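Local structure of alpha-fucosidase GH29 (Fusarium graminearum, 4PSR) at residues E213-V218 with F257-E262; D221-D226 with L250-Y255; V267-K272 with H276-T281. The protein hydrolyses alpha-L-fucosides as a family 29 glycoside hydrolase, probably releasing the alpha-1,6-linked fucose from the reducing-end N-acetylglucosamine of glycoprotein glycans. All blocks are in the same frame, centred on the assembly; numbering follows the deposited sequence. Where two conformers were deposited one is given.

Contact 1: E213-V218 with F257-E262; sequences EMLDHV and FNRGEE
The guanidinium of Arg259 receives the carboxylate of Asp216 at its edge, OD2 lying in its plane and OD1 facing NE but tilted out of the plane, while the two flat groups are turned 60° against each other. These residues join two neighbouring outer helices of the (beta/alpha)8 barrel: helix 200-218 leads into strand 222-225, and helix 246-263 follows that strand. The backbones stay well apart, the closest pair of CA atoms, those of Asp216 and Arg259, being 8.1 Å from each other, so the gap is bridged by side chains alone. Arg259 NE donates to Asp216 OD1 at 2.9 Å, a salt bridge with a bent N-H...O angle of 143°; OD1 is met on its syn side. With the planes so turned the pair is not a flat two-pronged bridge, and Arg259 NH2 stays 3.6 Å from Asp216 OD2. That second oxygen is hydrogen-bonded to the hydroxyl of Tyr255, one turn before Arg259; the same hydroxyl has a weak hydrogen bond from Arg259 NH2. Beneath the charged groups the arginine's aliphatic stem rests on Leu215, the two side chains crossing at about a right angle, with Leu215 CD1 3.9 Å from Arg259 CG. Leu215 itself is buried against Phe252, Tyr256 and Trp263, so the polar bridge lies over an apolar floor. The bend at chi2 (-54°) lets CG rest on Leu215 while NE turns to Asp216. On its other side NH1 meets Glu262, giving a three-residue charge network in which the arginine separates two acids: Asp216 OD1 and Glu262 OE1 are 6.4 Å apart, and Glu262 OE1 accepts the Arg259 NH1 hydrogen bond on its syn lone pair at 2.7 Å.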
loop_
_atom_site.group_PDB
_atom_site.type_symbol
_atom_site.label_atom_id
_atom_site.label_comp_id
_atom_site.label_asym_id
_atom_site.label_seq_id
_atom_site.Cartn_x
_atom_site.Cartn_y
_atom_site.Cartn_z
ATOM N N GLU A 213 -10.177 -5.768 21.086
ATOM C CA GLU A 213 -9.252 -6.429 22.008
ATOM C C GLU A 213 -7.830 -6.244 21.489
ATOM O O GLU A 213 -6.912 -5.875 22.237
ATOM C CB GLU A 213 -9.591 -7.908 22.127
ATOM C CG GLU A 213 -8.813 -8.667 23.205
ATOM C CD GLU A 213 -9.213 -10.115 23.199
ATOM O OE1 GLU A 213 -8.970 -10.761 22.155
ATOM O OE2 GLU A 213 -9.883 -10.598 24.158
ATOM N N MET A 214 -7.622 -6.481 20.191
ATOM C CA MET A 214 -6.293 -6.353 19.612
ATOM C C MET A 214 -5.804 -4.918 19.738
ATOM O O MET A 214 -4.646 -4.667 20.098
ATOM C CB MET A 214 -6.296 -6.805 18.128
ATOM C CG MET A 214 -4.969 -6.540 17.363
ATOM S SD MET A 214 -4.780 -4.838 16.794
ATOM C CE MET A 214 -6.068 -4.775 15.542
ATOM N N LEU A 215 -6.656 -3.941 19.467
ATOM C CA LEU A 215 -6.136 -2.578 19.364
ATOM C C LEU A 215 -5.878 -1.967 20.750
ATOM O O LEU A 215 -4.952 -1.162 20.901
ATOM C CB LEU A 215 -7.016 -1.711 18.463
ATOM C CG LEU A 215 -8.379 -1.205 18.955
ATOM C CD1 LEU A 215 -8.225 0.072 19.793
ATOM C CD2 LEU A 215 -9.343 -0.967 17.791
ATOM N N ASP A 216 -6.654 -2.375 21.750
ATOM C CA ASP A 216 -6.358 -1.978 23.118
ATOM C C ASP A 216 -5.088 -2.669 23.631
ATOM O O ASP A 216 -4.370 -2.117 24.471
ATOM C CB ASP A 216 -7.540 -2.284 24.055
ATOM C CG ASP A 216 -8.721 -1.316 23.903
ATOM O OD1 ASP A 216 -8.541 -0.148 23.482
ATOM O OD2 ASP A 216 -9.831 -1.737 24.269
ATOM N N HIS A 217 -4.786 -3.849 23.096
ATOM C CA HIS A 217 -3.633 -4.657 23.534
ATOM C C HIS A 217 -2.303 -4.120 23.018
ATOM O O HIS A 217 -1.311 -4.132 23.739
ATOM C CB HIS A 217 -3.847 -6.095 23.027
ATOM C CG HIS A 217 -2.903 -7.123 23.574
ATOM N ND1 HIS A 217 -2.738 -7.354 24.924
ATOM C CD2 HIS A 217 -2.185 -8.079 22.938
ATOM C CE1 HIS A 217 -1.915 -8.377 25.092
ATOM N NE2 HIS A 217 -1.560 -8.831 23.902
ATOM N N VAL A 218 -2.267 -3.635 21.783
ATOM C CA VAL A 218 -1.006 -3.205 21.172
ATOM C C VAL A 218 -0.987 -1.776 20.631
ATOM O O VAL A 218 0.055 -1.301 20.180
ATOM C CB VAL A 218 -0.472 -4.202 20.088
ATOM C CG1 VAL A 218 -0.297 -5.563 20.685
ATOM C CG2 VAL A 218 -1.371 -4.237 18.830
ATOM N N PHE A 257 -10.910 5.448 16.325
ATOM C CA PHE A 257 -10.605 6.868 16.199
ATOM C C PHE A 257 -10.667 7.563 17.573
ATOM O O PHE A 257 -9.875 8.461 17.863
ATOM C CB PHE A 257 -11.542 7.549 15.179
ATOM C CG PHE A 257 -11.431 7.016 13.777
ATOM C CD1 PHE A 257 -10.332 6.275 13.358
ATOM C CD2 PHE A 257 -12.439 7.272 12.859
ATOM C CE1 PHE A 257 -10.265 5.798 12.060
ATOM C CE2 PHE A 257 -12.388 6.774 11.563
ATOM C CZ PHE A 257 -11.277 6.064 11.149
ATOM N N ASN A 258 -11.558 7.112 18.454
ATOM C CA ASN A 258 -11.579 7.649 19.820
ATOM C C ASN A 258 -10.343 7.238 20.615
ATOM O O ASN A 258 -9.790 8.039 21.357
ATOM C CB ASN A 258 -12.840 7.216 20.567
ATOM C CG ASN A 258 -14.055 8.002 20.146
ATOM O OD1 ASN A 258 -13.944 9.169 19.777
ATOM N ND2 ASN A 258 -15.225 7.378 20.217
ATOM N N ARG A 259 -9.918 5.988 20.473
ATOM C CA ARG A 259 -8.708 5.564 21.163
ATOM C C ARG A 259 -7.507 6.363 20.666
ATOM O O ARG A 259 -6.649 6.734 21.452
ATOM C CB ARG A 259 -8.455 4.068 20.997
ATOM C CG ARG A 259 -9.394 3.170 21.786
ATOM C CD ARG A 259 -9.430 3.512 23.254
ATOM N NE ARG A 259 -9.895 2.378 24.052
ATOM C CZ ARG A 259 -10.423 2.472 25.269
ATOM N NH1 ARG A 259 -10.565 3.656 25.856
ATOM N NH2 ARG A 259 -10.814 1.371 25.902
ATOM N N GLY A 260 -7.435 6.652 19.363
ATOM C CA GLY A 260 -6.335 7.445 18.843
ATOM C C GLY A 260 -6.236 8.784 19.535
ATOM O O GLY A 260 -5.148 9.231 19.913
ATOM N N GLU A 261 -7.382 9.437 19.689
ATOM C CA GLU A 261 -7.446 10.710 20.397
ATOM C C GLU A 261 -6.963 10.539 21.831
ATOM O O GLU A 261 -6.198 11.350 22.330
ATOM C CB GLU A 261 -8.876 11.232 20.387
ATOM C CG GLU A 261 -9.383 11.643 19.015
ATOM C CD GLU A 261 -9.322 13.139 18.776
ATOM O OE1 GLU A 261 -8.701 13.857 19.589
ATOM O OE2 GLU A 261 -9.909 13.596 17.770
ATOM N N GLU A 262 -7.407 9.480 22.496
ATOM C CA GLU A 262 -7.026 9.223 23.880
ATOM C C GLU A 262 -5.519 9.009 24.020
ATOM O O GLU A 262 -4.888 9.468 24.969
ATOM C CB GLU A 262 -7.775 8.002 24.390
ATOM C CG GLU A 262 -7.460 7.608 25.804
ATOM C CD GLU A 262 -8.202 6.359 26.238
ATOM O OE1 GLU A 262 -9.141 5.926 25.523
ATOM O OE2 GLU A 262 -7.838 5.808 27.298
#

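Contact 2: D221-D226 with L250-Y255; sequences DIIWND and LEFLAY. With FUL (beta-L-fucopyranose), chain M.
Ile223 and Phe252 reach for each other from opposite directions, and their meeting is the tight part of this buried contact between strand 222-225 of the barrel and the outer helix 246-263. The isoleucine's end addresses the rim of the phenyl ring: Ile223 CD1 lies in the ring plane, 3.8 Å from Phe252 CE1. The branch methyl, Ile223 CG2, is off that plane and 4.0 Å from Phe252 CZ. Phe252 gets there because its CG stands anti to the backbone N (chi1 165°), sending the ring away from the helix towards the sheet; the ring also stacks with His211 of helix 200-218. The backbones remain distant, 10.4 Å between the CA atoms of Ile223 and Leu253, so one phenyl ring spans most of the gap. Asn225, two residues along and on the same outer side of the strand, makes the looser part. Its ND2 stays 4.3 Å from Phe252 CE2, in an oblique approach, and donates instead to the carbonyl of Thr270 on the next strand. On the far side of the helix Glu251 is partly exposed and has turned to Lys248, taking no part in the strand packing. The strand's other flank looks into the barrel. Trp224 lies against the fucose methyl, its CH2 atom 4.1 Å from fucose C6, and Asp226 OD1 accepts a hydrogen bond from fucose O1 at 2.7 Å. Asp226 OD2, bonded to His171, lies 3.1 Å from fucose C2, while Lys272 pairs with OD1. A hydrophobic outer seam to the helices and a polar, sugar-binding mouth at the carboxyl ends of the strands are the hallmarks of a TIM-barrel glycoside hydrolase.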
loop_
_atom_site.group_PDB
_atom_site.type_symbol
_atom_site.label_atom_id
_atom_site.label_comp_id
_atom_site.label_asym_id
_atom_site.label_seq_id
_atom_site.Cartn_x
_atom_site.Cartn_y
_atom_site.Cartn_z
ATOM N N ASP A 221 -0.663 1.931 15.207
ATOM C CA ASP A 221 -0.714 3.166 14.451
ATOM C C ASP A 221 -1.533 3.030 13.170
ATOM O O ASP A 221 -2.105 4.018 12.710
ATOM C CB ASP A 221 0.706 3.606 14.150
ATOM C CG ASP A 221 1.489 3.841 15.414
ATOM O OD1 ASP A 221 1.110 4.776 16.168
ATOM O OD2 ASP A 221 2.444 3.084 15.695
ATOM N N ILE A 222 -1.546 1.830 12.613
ATOM C CA ILE A 222 -2.329 1.517 11.427
ATOM C C ILE A 222 -3.023 0.195 11.639
ATOM O O ILE A 222 -2.394 -0.781 12.067
ATOM C CB ILE A 222 -1.451 1.361 10.151
ATOM C CG1 ILE A 222 -0.606 2.623 9.856
ATOM C CG2 ILE A 222 -2.334 0.999 8.932
ATOM C CD1 ILE A 222 0.637 2.341 8.986
ATOM N N ILE A 223 -4.335 0.149 11.405
ATOM C CA ILE A 223 -5.053 -1.131 11.316
ATOM C C ILE A 223 -5.443 -1.356 9.857
ATOM O O ILE A 223 -6.270 -0.596 9.290
ATOM C CB ILE A 223 -6.295 -1.202 12.232
ATOM C CG1 ILE A 223 -5.856 -1.054 13.694
ATOM C CG2 ILE A 223 -7.037 -2.521 12.016
ATOM C CD1 ILE A 223 -7.031 -1.048 14.686
ATOM N N TRP A 224 -4.851 -2.376 9.253
ATOM C CA TRP A 224 -5.074 -2.741 7.859
ATOM C C TRP A 224 -6.173 -3.790 7.848
ATOM O O TRP A 224 -6.135 -4.740 8.637
ATOM C CB TRP A 224 -3.748 -3.278 7.337
ATOM C CG TRP A 224 -3.619 -3.761 5.922
ATOM C CD1 TRP A 224 -2.876 -3.160 4.936
ATOM C CD2 TRP A 224 -4.112 -4.976 5.350
ATOM N NE1 TRP A 224 -2.879 -3.922 3.802
ATOM C CE2 TRP A 224 -3.637 -5.038 4.013
ATOM C CE3 TRP A 224 -4.929 -6.016 5.822
ATOM C CZ2 TRP A 224 -3.957 -6.085 3.141
ATOM C CZ3 TRP A 224 -5.255 -7.065 4.945
ATOM C CH2 TRP A 224 -4.764 -7.082 3.621
ATOM N N ASN A 225 -7.170 -3.604 6.967
ATOM C CA ASN A 225 -8.307 -4.525 6.831
ATOM C C ASN A 225 -8.379 -5.142 5.463
ATOM O O ASN A 225 -8.177 -4.446 4.456
ATOM C CB ASN A 225 -9.649 -3.826 7.079
ATOM C CG ASN A 225 -9.811 -3.378 8.492
ATOM O OD1 ASN A 225 -10.368 -4.132 9.327
ATOM N ND2 ASN A 225 -9.389 -2.148 8.789
ATOM N N ASP A 226 -8.744 -6.416 5.395
ATOM C CA ASP A 226 -9.003 -7.081 4.132
ATOM C C ASP A 226 -10.486 -6.957 3.745
ATOM O O ASP A 226 -11.263 -6.366 4.463
ATOM C CB ASP A 226 -8.565 -8.558 4.204
ATOM C CG ASP A 226 -8.067 -9.096 2.884
ATOM O OD1 ASP A 226 -8.337 -8.439 1.832
ATOM O OD2 ASP A 226 -7.427 -10.150 2.871
ATOM N N LEU A 250 -19.174 0.644 11.858
ATOM C CA LEU A 250 -19.192 1.987 12.389
ATOM C C LEU A 250 -18.708 2.022 13.841
ATOM O O LEU A 250 -18.041 2.977 14.245
ATOM C CB LEU A 250 -20.602 2.592 12.293
ATOM C CG LEU A 250 -20.987 3.004 10.880
ATOM C CD1 LEU A 250 -22.480 3.319 10.843
ATOM C CD2 LEU A 250 -20.182 4.230 10.484
ATOM N N GLU A 251 -19.038 0.985 14.616
ATOM C CA GLU A 251 -18.589 0.928 16.005
ATOM C C GLU A 251 -17.052 0.750 16.068
ATOM O O GLU A 251 -16.394 1.336 16.918
ATOM C CB GLU A 251 -19.324 -0.199 16.738
ATOM C CG GLU A 251 -20.778 0.188 17.069
ATOM C CD GLU A 251 -21.654 -0.964 17.505
ATOM O OE1 GLU A 251 -21.188 -2.108 17.560
ATOM O OE2 GLU A 251 -22.847 -0.706 17.791
ATOM N N PHE A 252 -16.509 -0.066 15.158
ATOM C CA PHE A 252 -15.049 -0.178 15.034
ATOM C C PHE A 252 -14.388 1.171 14.730
ATOM O O PHE A 252 -13.422 1.572 15.421
ATOM C CB PHE A 252 -14.640 -1.179 13.949
ATOM C CG PHE A 252 -13.194 -1.033 13.565
ATOM C CD1 PHE A 252 -12.171 -1.401 14.441
ATOM C CD2 PHE A 252 -12.850 -0.453 12.350
ATOM C CE1 PHE A 252 -10.829 -1.213 14.094
ATOM C CE2 PHE A 252 -11.517 -0.266 11.989
ATOM C CZ PHE A 252 -10.509 -0.641 12.862
ATOM N N LEU A 253 -14.876 1.881 13.705
ATOM C CA LEU A 253 -14.281 3.149 13.315
ATOM C C LEU A 253 -14.312 4.137 14.481
ATOM O O LEU A 253 -13.304 4.776 14.808
ATOM C CB LEU A 253 -15.003 3.708 12.064
ATOM C CG LEU A 253 -14.835 2.886 10.790
ATOM C CD1 LEU A 253 -15.771 3.385 9.687
ATOM C CD2 LEU A 253 -13.365 2.943 10.307
ATOM N N ALA A 254 -15.483 4.294 15.100
ATOM C CA ALA A 254 -15.573 5.217 16.231
ATOM C C ALA A 254 -14.661 4.811 17.398
ATOM O O ALA A 254 -13.984 5.655 17.981
ATOM C CB ALA A 254 -17.032 5.374 16.712
ATOM N N TYR A 255 -14.624 3.508 17.710
ATOM C CA TYR A 255 -13.791 3.038 18.816
ATOM C C TYR A 255 -12.309 3.311 18.583
ATOM O O TYR A 255 -11.627 3.882 19.427
ATOM C CB TYR A 255 -14.039 1.567 19.094
ATOM C CG TYR A 255 -13.459 1.066 20.391
ATOM C CD1 TYR A 255 -14.236 1.004 21.538
ATOM C CD2 TYR A 255 -12.141 0.641 20.482
ATOM C CE1 TYR A 255 -13.731 0.540 22.729
ATOM C CE2 TYR A 255 -11.628 0.157 21.672
ATOM C CZ TYR A 255 -12.444 0.120 22.797
ATOM O OH TYR A 255 -11.964 -0.356 24.002
HETATM C C1 FUL M . -6.105 -10.820 -0.070
HETATM C C2 FUL M . -6.102 -12.068 0.789
HETATM O O2 FUL M . -7.153 -12.980 0.431
HETATM C C3 FUL M . -4.753 -12.707 0.588
HETATM O O3 FUL M . -4.711 -13.922 1.304
HETATM C C4 FUL M . -3.715 -11.733 1.083
HETATM O O4 FUL M . -3.878 -11.539 2.485
HETATM C C5 FUL M . -3.859 -10.417 0.329
HETATM C C6 FUL M . -2.903 -9.349 0.817
HETATM O O5 FUL M . -5.176 -9.881 0.417
HETATM O O1 FUL M . -7.375 -10.227 0.011
#

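Contact 3: V267-K272 with H276-T281; sequences VVTTYK and HGFRNT. With NA (sodium ion), chain J; NAG (2-acetamido-2-deoxy-beta-D-glucopyranose), chain C; FUL (beta-L-fucopyranose), chain M; TRS (2-amino-2-hydroxymethyl-propane-1,3-diol), chain H.
Tyr271 and Phe278 stand 6.9 Å apart at their CA atoms, where the chain, having left the end of strand 268-272, doubles back through an irregular loop and runs beside the strand without a hydrogen bond between the two. Their side chains slide past each other in opposite directions. Phe278 CB sits over the centre of the tyrosine ring, 3.8 Å from its centroid and 10° off the normal, a CH-pi contact; in return Tyr271 CB lies 3.7 Å from Phe278 CD2. The ring planes are inclined at 50°, centroids 5.7 Å apart. Tyr271 CG stands between the backbone N and the carbonyl carbon (chi1 71°), which lays the ring under the loop and carries its hydroxyl to the backbone of Arg279 and Asn280. Deeper in, Phe278 CE2 approaches Thr269 OG1 at 3.9 Å; that hydroxyl is hydrogen-bonded to the Ile223 carbonyl. The amine N of a Tris molecule, probably from the crystallisation liquor, donates a hydrogen bond to Tyr271 OH, 2.8 Å away. Beyond the aromatic pair the loop carries an N-glycan on Asn280, while Thr281 O binds a sodium ion at 2.3 Å together with the carbonyls of Asp15 and His17 and three waters. Lys272 turns from the loop into the barrel mouth, its NZ 2.9 Å from fucose O5. Between the two segments the contact is thus apolar and CH-pi; polar links of the loop go to other partners, among them Arg249, the sodium ion and, through Asn280, the Tris.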
loop_
_atom_site.group_PDB
_atom_site.type_symbol
_atom_site.label_atom_id
_atom_site.label_comp_id
_atom_site.label_asym_id
_atom_site.label_seq_id
_atom_site.Cartn_x
_atom_site.Cartn_y
_atom_site.Cartn_z
ATOM N N VAL A 267 -4.000 8.033 14.056
ATOM C CA VAL A 267 -4.084 6.641 13.628
ATOM C C VAL A 267 -4.670 6.548 12.242
ATOM O O VAL A 267 -5.323 7.476 11.742
ATOM C CB VAL A 267 -4.872 5.746 14.622
ATOM C CG1 VAL A 267 -4.209 5.817 15.987
ATOM C CG2 VAL A 267 -6.382 6.122 14.691
ATOM N N VAL A 268 -4.425 5.412 11.605
ATOM C CA VAL A 268 -4.866 5.158 10.235
ATOM C C VAL A 268 -5.552 3.818 10.152
ATOM O O VAL A 268 -5.111 2.844 10.765
ATOM C CB VAL A 268 -3.658 5.124 9.285
ATOM C CG1 VAL A 268 -4.043 4.770 7.851
ATOM C CG2 VAL A 268 -2.931 6.456 9.326
ATOM N N THR A 269 -6.650 3.726 9.389
ATOM C CA THR A 269 -7.147 2.416 9.008
ATOM C C THR A 269 -7.283 2.316 7.489
ATOM O O THR A 269 -7.616 3.303 6.815
ATOM C CB THR A 269 -8.471 2.056 9.741
ATOM O OG1 THR A 269 -8.749 0.662 9.610
ATOM C CG2 THR A 269 -9.654 2.877 9.225
ATOM N N THR A 270 -6.908 1.163 6.952
ATOM C CA THR A 270 -6.949 0.915 5.512
ATOM C C THR A 270 -7.998 -0.163 5.195
ATOM O O THR A 270 -8.391 -0.962 6.068
ATOM C CB THR A 270 -5.565 0.472 4.916
ATOM O OG1 THR A 270 -5.277 -0.870 5.322
ATOM C CG2 THR A 270 -4.422 1.383 5.340
ATOM N N TYR A 271 -8.474 -0.165 3.964
ATOM C CA TYR A 271 -9.442 -1.171 3.531
ATOM C C TYR A 271 -9.229 -1.358 2.029
ATOM O O TYR A 271 -8.662 -0.466 1.375
ATOM C CB TYR A 271 -10.897 -0.792 3.891
ATOM C CG TYR A 271 -11.408 0.349 3.060
ATOM C CD1 TYR A 271 -10.820 1.611 3.106
ATOM C CD2 TYR A 271 -12.476 0.142 2.188
ATOM C CE1 TYR A 271 -11.255 2.623 2.303
ATOM C CE2 TYR A 271 -12.925 1.154 1.375
ATOM C CZ TYR A 271 -12.322 2.391 1.432
ATOM O OH TYR A 271 -12.761 3.395 0.584
ATOM N N LYS A 272 -9.652 -2.496 1.484
ATOM C CA LYS A 272 -9.391 -2.767 0.059
ATOM C C LYS A 272 -10.167 -1.788 -0.831
ATOM O O LYS A 272 -11.327 -1.509 -0.588
ATOM C CB LYS A 272 -9.672 -4.219 -0.309
ATOM C CG LYS A 272 -8.745 -5.199 0.375
ATOM C CD LYS A 272 -7.282 -5.019 -0.089
ATOM C CE LYS A 272 -6.338 -6.052 0.498
ATOM N NZ LYS A 272 -6.574 -7.385 -0.099
ATOM N N HIS A 276 -16.644 -1.592 -0.323
ATOM C CA HIS A 276 -17.470 -0.444 0.011
ATOM C C HIS A 276 -17.652 -0.304 1.525
ATOM O O HIS A 276 -18.412 0.529 2.000
ATOM C CB HIS A 276 -18.842 -0.574 -0.677
ATOM C CG HIS A 276 -18.759 -0.628 -2.170
ATOM N ND1 HIS A 276 -18.453 0.473 -2.938
ATOM C CD2 HIS A 276 -18.924 -1.656 -3.031
ATOM C CE1 HIS A 276 -18.444 0.128 -4.214
ATOM N NE2 HIS A 276 -18.720 -1.161 -4.298
ATOM N N GLY A 277 -16.963 -1.135 2.292
ATOM C CA GLY A 277 -17.245 -1.217 3.711
ATOM C C GLY A 277 -16.888 -0.015 4.556
ATOM O O GLY A 277 -17.519 0.229 5.586
ATOM N N PHE A 278 -15.833 0.709 4.163
ATOM C CA PHE A 278 -15.481 1.969 4.790
ATOM C C PHE A 278 -15.573 3.074 3.720
ATOM O O PHE A 278 -15.796 2.769 2.532
ATOM C CB PHE A 278 -14.033 1.960 5.360
ATOM C CG PHE A 278 -13.778 1.012 6.525
ATOM C CD1 PHE A 278 -14.799 0.451 7.276
ATOM C CD2 PHE A 278 -12.459 0.709 6.872
ATOM C CE1 PHE A 278 -14.507 -0.392 8.347
ATOM C CE2 PHE A 278 -12.158 -0.112 7.930
ATOM C CZ PHE A 278 -13.189 -0.673 8.677
ATOM N N ARG A 279 -15.356 4.313 4.139
ATOM C CA ARG A 279 -15.385 5.472 3.246
ATOM C C ARG A 279 -13.964 6.040 3.100
ATOM O O ARG A 279 -13.135 5.927 4.011
ATOM C CB ARG A 279 -16.338 6.549 3.798
ATOM C CG ARG A 279 -17.759 6.061 4.117
ATOM C CD ARG A 279 -18.644 6.031 2.889
ATOM N NE ARG A 279 -19.977 5.491 3.166
ATOM C CZ ARG A 279 -21.039 6.216 3.508
ATOM N NH1 ARG A 279 -22.199 5.616 3.717
ATOM N NH2 ARG A 279 -20.959 7.531 3.648
ATOM N N ASN A 280 -13.687 6.663 1.958
ATOM C CA ASN A 280 -12.389 7.270 1.684
ATOM C C ASN A 280 -12.281 8.660 2.288
ATOM O O ASN A 280 -11.247 9.318 2.128
ATOM C CB ASN A 280 -12.122 7.253 0.176
ATOM C CG ASN A 280 -13.147 8.014 -0.613
ATOM O OD1 ASN A 280 -13.623 9.034 -0.195
ATOM N ND2 ASN A 280 -13.475 7.503 -1.783
ATOM N N THR A 281 -13.311 9.105 3.012
ATOM C CA THR A 281 -13.215 10.282 3.862
ATOM C C THR A 281 -12.354 10.060 5.108
ATOM O O THR A 281 -11.678 10.989 5.565
ATOM C CB THR A 281 -14.607 10.652 4.352
ATOM O OG1 THR A 281 -15.187 9.462 4.863
ATOM C CG2 THR A 281 -15.447 11.168 3.210
HETATM NA NA NA J . -11.762 12.879 6.863
HETATM C C1 NAG C . -14.465 8.124 -2.707
HETATM C C2 NAG C . -14.131 7.965 -4.168
HETATM C C3 NAG C . -15.195 8.670 -5.004
HETATM C C4 NAG C . -16.589 8.174 -4.624
HETATM C C5 NAG C . -16.785 8.246 -3.111
HETATM C C6 NAG C . -18.091 7.642 -2.642
HETATM C C7 NAG C . -11.874 7.752 -5.107
HETATM C C8 NAG C . -10.553 8.416 -5.304
HETATM N N2 NAG C . -12.800 8.473 -4.468
HETATM O O3 NAG C . -14.936 8.411 -6.377
HETATM O O4 NAG C . -17.596 9.006 -5.200
HETATM O O5 NAG C . -15.730 7.534 -2.446
HETATM O O6 NAG C . -18.111 6.244 -2.883
HETATM O O7 NAG C . -12.088 6.611 -5.501
HETATM C C1 FUL M . -6.105 -10.820 -0.070
HETATM C C2 FUL M . -6.102 -12.068 0.789
HETATM O O2 FUL M . -7.153 -12.980 0.431
HETATM C C3 FUL M . -4.753 -12.707 0.588
HETATM O O3 FUL M . -4.711 -13.922 1.304
HETATM C C4 FUL M . -3.715 -11.733 1.083
HETATM O O4 FUL M . -3.878 -11.539 2.485
HETATM C C5 FUL M . -3.859 -10.417 0.329
HETATM C C6 FUL M . -2.903 -9.349 0.817
HETATM O O5 FUL M . -5.176 -9.881 0.417
HETATM O O1 FUL M . -7.375 -10.227 0.011
HETATM C C TRS H . -14.289 2.987 -2.874
HETATM C C1 TRS H . -15.408 3.778 -2.210
HETATM C C2 TRS H . -13.258 3.930 -3.489
HETATM C C3 TRS H . -14.903 2.040 -3.915
HETATM N N TRS H . -13.658 2.170 -1.822
HETATM O O1 TRS H . -16.166 2.857 -1.450
HETATM O O2 TRS H . -12.711 4.821 -2.516
HETATM O O3 TRS H . -15.406 2.747 -5.030
HETATM O O HOH W 1 -9.596 12.878 5.633
HETATM O O HOH W 2 -11.217 14.919 7.979
HETATM O O HOH W 3 -12.966 14.121 5.128
#

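Contact 1 lies farthest out, partly buried and held by charge, whereas contacts 2 and 3 are buried and mainly apolar across their segments. Helix 246-263 serves both contact 1 and contact 2; Leu215 CB packs on Ile223 CD1, so the helix pair and the strand below share one apolar layer. Contacts 2 and 3 use adjacent barrel strands, which share a side-chain hydrogen bond in the wall and a salt bridge at the sugar. From contact 1 to contact 3 the link is thinner, Phe257 and Gly260 packing on strand 268-272 and its approach. Salt bridges thus mark both the outer helices and the sugar site, with hydrophobic contacts between.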